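Local coordinates for protein carbon monoxide dehydrogenase (Thermococcus sp. AM4, PDB 6T7J) that probably catalyses the reversible oxidation of carbon monoxide to carbon dioxide at a nickel-iron-sulfur cluster, here captured in a nickel-free form, at residues A319-F322 with L323-E326. Sequence-based numbering, arbitrary orientation.
Sequences AGSF and LMQE. With MSK (Broken Fe4S4 cluster), chain F.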
loop_
_atom_site.group_PDB
_atom_site.type_symbol
_atom_site.label_atom_id
_atom_site.label_comp_id
_atom_site.label_asym_id
_atom_site.label_seq_id
_atom_site.Cartn_x
_atom_site.Cartn_y
_atom_site.Cartn_z
ATOM N N ALA A 319 11.207 17.140 -24.838
ATOM C CA ALA A 319 10.880 18.553 -24.694
ATOM C C ALA A 319 11.198 19.109 -23.312
ATOM O O ALA A 319 11.432 20.316 -23.182
ATOM C CB ALA A 319 9.398 18.782 -25.007
ATOM N N GLY A 320 11.203 18.274 -22.282
ATOM C CA GLY A 320 11.485 18.762 -20.948
ATOM C C GLY A 320 11.225 17.694 -19.910
ATOM O O GLY A 320 10.768 16.587 -20.213
ATOM N N SER A 321 11.525 18.056 -18.667
ATOM C CA SER A 321 11.419 17.150 -17.538
ATOM C C SER A 321 10.122 17.418 -16.768
ATOM O O SER A 321 9.217 18.100 -17.263
ATOM C CB SER A 321 12.664 17.293 -16.655
ATOM O OG SER A 321 12.752 18.598 -16.108
ATOM N N PHE A 322 10.041 16.892 -15.546
ATOM C CA PHE A 322 8.845 16.921 -14.712
ATOM C C PHE A 322 8.239 18.316 -14.617
ATOM O O PHE A 322 7.187 18.584 -15.210
ATOM C CB PHE A 322 9.190 16.386 -13.319
ATOM C CG PHE A 322 8.032 16.369 -12.366
ATOM C CD1 PHE A 322 6.864 15.697 -12.683
ATOM C CD2 PHE A 322 8.119 17.015 -11.145
ATOM C CE1 PHE A 322 5.798 15.681 -11.803
ATOM C CE2 PHE A 322 7.060 16.999 -10.261
ATOM C CZ PHE A 322 5.897 16.333 -10.592
ATOM N N LEU A 323 8.919 19.219 -13.910
ATOM C CA LEU A 323 8.389 20.546 -13.618
ATOM C C LEU A 323 8.145 21.386 -14.866
ATOM O O LEU A 323 7.648 22.512 -14.771
ATOM C CB LEU A 323 9.338 21.290 -12.677
ATOM C CG LEU A 323 9.208 20.870 -11.215
ATOM C CD1 LEU A 323 10.245 21.573 -10.360
ATOM C CD2 LEU A 323 7.803 21.152 -10.713
ATOM N N MET A 324 8.482 20.856 -16.040
ATOM C CA MET A 324 8.278 21.582 -17.283
ATOM C C MET A 324 6.995 21.195 -18.007
ATOM O O MET A 324 6.625 21.880 -18.970
ATOM C CB MET A 324 9.478 21.380 -18.216
ATOM C CG MET A 324 10.786 21.907 -17.638
ATOM S SD MET A 324 12.234 21.491 -18.626
ATOM C CE MET A 324 12.035 22.618 -20.004
ATOM N N GLN A 325 6.300 20.138 -17.565
ATOM C CA GLN A 325 5.110 19.690 -18.289
ATOM C C GLN A 325 4.098 20.823 -18.442
ATOM O O GLN A 325 3.679 21.148 -19.562
ATOM C CB GLN A 325 4.483 18.473 -17.596
ATOM C CG GLN A 325 4.177 18.629 -16.112
ATOM C CD GLN A 325 3.704 17.333 -15.483
ATOM O OE1 GLN A 325 2.568 16.906 -15.694
ATOM N NE2 GLN A 325 4.575 16.696 -14.710
ATOM N N GLU A 326 3.722 21.459 -17.327
ATOM C CA GLU A 326 2.869 22.642 -17.382
ATOM C C GLU A 326 3.395 23.650 -18.391
ATOM O O GLU A 326 2.659 24.113 -19.271
ATOM C CB GLU A 326 2.783 23.291 -16.002
ATOM C CG GLU A 326 1.664 22.788 -15.121
ATOM C CD GLU A 326 1.807 23.291 -13.704
ATOM O OE1 GLU A 326 2.958 23.371 -13.224
ATOM O OE2 GLU A 326 0.776 23.616 -13.077
HETATM S S1 MSK F . 9.223 10.875 -14.492
HETATM S S3 MSK F . 9.666 9.752 -11.236
HETATM S S4 MSK F . 9.513 13.127 -11.839
HETATM S S5 MSK F . 12.030 11.069 -13.001
HETATM FE FE1 MSK F . 9.741 8.677 -14.411
HETATM FE FE2 MSK F . 10.625 12.512 -13.616
HETATM FE FE3 MSK F . 10.862 11.618 -11.037
HETATM FE FE4 MSK F . 8.528 11.291 -12.371
#
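Phe322 and Gln325 lie side by side in the turn that links strand 318-320, at the edge of a parallel sheet, to helix 325-330. Such strand-to-helix turns often line the active site in open alpha/beta folds; this one borders the broken Fe4S4 cluster. The two side chains point the same way, with ring and amide planes 78° apart. NE2 of Gln325 lies 3.2 Å from CD1 of Phe322. CG of Phe322 stands anti to its own backbone nitrogen (chi1 180°), which swings the ring out beside the cluster, with CB 3.6 Å from sulfur S4. Cutting Phe322 back to an alanine would probably open a gap between S4 and the Gln325 amide. Leu323 crosses the ring obliquely, CG to CD2 of Phe322 at 4.0 Å. On the strand side of the turn, Met324 folds back over Gly320. Its chain bends at chi3 (74°), and SD takes a weak hydrogen bond from Ser321 N. Met324 N donates a hydrogen bond to Ser321 O (3.1 Å). Gln325 NE2 is hydrogen-bonded to Cys343 O, its OE1 to Met345 N. Phe322 O is gripped from opposite faces of its carbonyl plane, by Gln325 N at 3.0 Å and Gln325 NE2 at 3.3 Å.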